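Local coordinates for protein anti-H(O) lectin 1 (Ulex europaeus, PDB 1FX5) that binds L-fucose as a dimeric, calcium- and manganese-containing legume lectin that recognises the O(H) blood group, at residues 54-59 / 206-211. Numbering follows the deposited sequence.
Sequences PIHIWN and LPEWVS
His56 lies flat against the indole of Trp209, its ring in an offset stack with the six-membered ring: centroids 4.4 Å apart, planes only 7° from parallel. With CG anti to the backbone N (chi1 -161°), the imidazole reaches along the indole, its ND1 3.7 Å from Trp209 CE2, while His56 CB sits over the centre of the six-membered ring as a CH-pi contact. Pro54 O faces the indole edge. The backbones pair antiparallel: Ile55 N reaches Val210 O at 2.8 Å in an almost straight bond, and Val210 N returns one to Ile55 O. Ile55 and Val210 make up the hydrogen-bonded pair, His56 and Trp209 the adjoining non-hydrogen-bonded one. These are neighbouring strands, 44-59 and 209-219, of the legume lectin beta-sandwich, joined away from the bound glycans and metal ions. On the sheet face of Ile55 and Val210 the side chains are buried, Ile55 against Phe233 and Val210 against Leu93; Ile57 CB also meets Val210 CG2 at 4.2 Å. Ile57, helix-like in backbone, and Trp58 together face Glu208 in a classic-bulge pattern: Glu208 O accepts a 2.8 Å bond from Ile57 N and weak ones from Trp58 N and His56 ND1. The Trp58 indole is well packed, Glu208 CG resting over its six-membered ring, 3.8 Å from the centroid. Leu206 O, 2.9 Å from Trp58 NE1, sits near the indole plane, but NE1 approaches from above the carbonyl plane rather than along a lone pair. The loose, partly exposed side is the Glu208 carboxylate, where OE1 takes a hydrogen bond from Cys60 N; His56 CE1 stays 4.0 Å from OE1, and the Asn59 amide turns to Asn61. At the other end, Lys16 and Asp17 of the second subunit pack on Pro54 and Trp209, respectively.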
loop_
_atom_site.group_PDB
_atom_site.type_symbol
_atom_site.label_atom_id
_atom_site.label_comp_id
_atom_site.label_asym_id
_atom_site.label_seq_id
_atom_site.Cartn_x
_atom_site.Cartn_y
_atom_site.Cartn_z
ATOM N N PRO A 54 -0.039 -5.863 -1.880
ATOM C CA PRO A 54 -0.410 -7.128 -1.223
ATOM C C PRO A 54 -0.208 -6.984 0.303
ATOM O O PRO A 54 0.601 -6.161 0.772
ATOM C CB PRO A 54 0.580 -8.137 -1.813
ATOM C CG PRO A 54 0.937 -7.550 -3.147
ATOM C CD PRO A 54 1.064 -6.073 -2.837
ATOM N N ILE A 55 -0.947 -7.785 1.063
ATOM C CA ILE A 55 -0.893 -7.786 2.514
ATOM C C ILE A 55 -0.188 -9.059 2.958
ATOM O O ILE A 55 -0.424 -10.135 2.391
ATOM C CB ILE A 55 -2.335 -7.838 3.108
ATOM C CG1 ILE A 55 -3.253 -6.823 2.417
ATOM C CG2 ILE A 55 -2.324 -7.571 4.593
ATOM C CD1 ILE A 55 -2.899 -5.388 2.646
ATOM N N HIS A 56 0.673 -8.931 3.963
ATOM C CA HIS A 56 1.425 -10.053 4.522
ATOM C C HIS A 56 0.451 -10.620 5.554
ATOM O O HIS A 56 0.299 -10.041 6.630
ATOM C CB HIS A 56 2.688 -9.530 5.215
ATOM C CG HIS A 56 3.757 -10.566 5.425
ATOM N ND1 HIS A 56 3.657 -11.857 4.930
ATOM C CD2 HIS A 56 4.942 -10.500 6.064
ATOM C CE1 HIS A 56 4.744 -12.534 5.259
ATOM N NE2 HIS A 56 5.543 -11.740 5.948
ATOM N N ILE A 57 -0.230 -11.715 5.230
ATOM C CA ILE A 57 -1.188 -12.284 6.168
ATOM C C ILE A 57 -0.604 -13.258 7.190
ATOM O O ILE A 57 -1.096 -13.361 8.313
ATOM C CB ILE A 57 -2.441 -12.814 5.435
ATOM C CG1 ILE A 57 -3.642 -12.838 6.384
ATOM C CG2 ILE A 57 -2.206 -14.195 4.909
ATOM C CD1 ILE A 57 -4.156 -11.469 6.767
ATOM N N TRP A 58 0.379 -14.042 6.792
ATOM C CA TRP A 58 0.983 -14.955 7.744
ATOM C C TRP A 58 2.452 -15.071 7.377
ATOM O O TRP A 58 2.843 -14.759 6.247
ATOM C CB TRP A 58 0.244 -16.289 7.921
ATOM C CG TRP A 58 0.235 -17.188 6.759
ATOM C CD1 TRP A 58 -0.665 -17.197 5.743
ATOM C CD2 TRP A 58 1.125 -18.279 6.522
ATOM N NE1 TRP A 58 -0.400 -18.233 4.890
ATOM C CE2 TRP A 58 0.688 -18.912 5.340
ATOM C CE3 TRP A 58 2.236 -18.786 7.197
ATOM C CZ2 TRP A 58 1.333 -20.041 4.818
ATOM C CZ3 TRP A 58 2.870 -19.904 6.682
ATOM C CH2 TRP A 58 2.416 -20.519 5.499
ATOM N N ASN A 59 3.266 -15.424 8.363
ATOM C CA ASN A 59 4.709 -15.555 8.188
ATOM C C ASN A 59 5.267 -16.971 8.348
ATOM O O ASN A 59 5.322 -17.476 9.463
ATOM C CB ASN A 59 5.350 -14.635 9.225
ATOM C CG ASN A 59 6.824 -14.424 8.992
ATOM O OD1 ASN A 59 7.507 -15.268 8.399
ATOM N ND2 ASN A 59 7.333 -13.299 9.472
ATOM N N LEU A 206 -4.783 -19.916 2.825
ATOM C CA LEU A 206 -4.210 -18.831 2.012
ATOM C C LEU A 206 -2.675 -18.787 1.896
ATOM O O LEU A 206 -1.953 -19.358 2.715
ATOM C CB LEU A 206 -4.661 -17.476 2.598
ATOM C CG LEU A 206 -6.158 -17.151 2.777
ATOM C CD1 LEU A 206 -6.364 -15.882 3.646
ATOM C CD2 LEU A 206 -6.776 -16.973 1.421
ATOM N N PRO A 207 -2.157 -18.158 0.826
ATOM C CA PRO A 207 -0.688 -18.064 0.697
ATOM C C PRO A 207 -0.212 -16.973 1.708
ATOM O O PRO A 207 -1.052 -16.289 2.320
ATOM C CB PRO A 207 -0.502 -17.625 -0.756
ATOM C CG PRO A 207 -1.787 -16.882 -1.073
ATOM C CD PRO A 207 -2.853 -17.683 -0.382
ATOM N N GLU A 208 1.093 -16.796 1.911
ATOM C CA GLU A 208 1.560 -15.772 2.862
ATOM C C GLU A 208 1.176 -14.327 2.529
ATOM O O GLU A 208 1.043 -13.492 3.440
ATOM C CB GLU A 208 3.065 -15.818 3.013
ATOM C CG GLU A 208 3.576 -17.030 3.705
ATOM C CD GLU A 208 5.078 -17.061 3.645
ATOM O OE1 GLU A 208 5.723 -16.284 4.397
ATOM O OE2 GLU A 208 5.592 -17.820 2.796
ATOM N N TRP A 209 1.101 -14.015 1.234
ATOM C CA TRP A 209 0.738 -12.669 0.767
ATOM C C TRP A 209 -0.552 -12.744 -0.046
ATOM O O TRP A 209 -0.634 -13.524 -1.021
ATOM C CB TRP A 209 1.846 -12.067 -0.117
ATOM C CG TRP A 209 3.133 -11.762 0.594
ATOM C CD1 TRP A 209 4.138 -12.644 0.882
ATOM C CD2 TRP A 209 3.575 -10.475 1.075
ATOM N NE1 TRP A 209 5.178 -11.990 1.509
ATOM C CE2 TRP A 209 4.863 -10.659 1.635
ATOM C CE3 TRP A 209 3.013 -9.190 1.087
ATOM C CZ2 TRP A 209 5.599 -9.601 2.200
ATOM C CZ3 TRP A 209 3.740 -8.142 1.650
ATOM C CH2 TRP A 209 5.021 -8.356 2.198
ATOM N N VAL A 210 -1.538 -11.927 0.331
ATOM C CA VAL A 210 -2.833 -11.896 -0.367
ATOM C C VAL A 210 -3.283 -10.469 -0.650
ATOM O O VAL A 210 -2.774 -9.525 -0.047
ATOM C CB VAL A 210 -3.985 -12.563 0.481
ATOM C CG1 VAL A 210 -3.692 -14.023 0.757
ATOM C CG2 VAL A 210 -4.191 -11.812 1.799
ATOM N N SER A 211 -4.218 -10.306 -1.578
ATOM C CA SER A 211 -4.737 -8.971 -1.899
ATOM C C SER A 211 -6.091 -8.888 -1.171
ATOM O O SER A 211 -6.636 -9.927 -0.805
ATOM C CB SER A 211 -4.976 -8.846 -3.404
ATOM O OG SER A 211 -5.958 -9.765 -3.846
#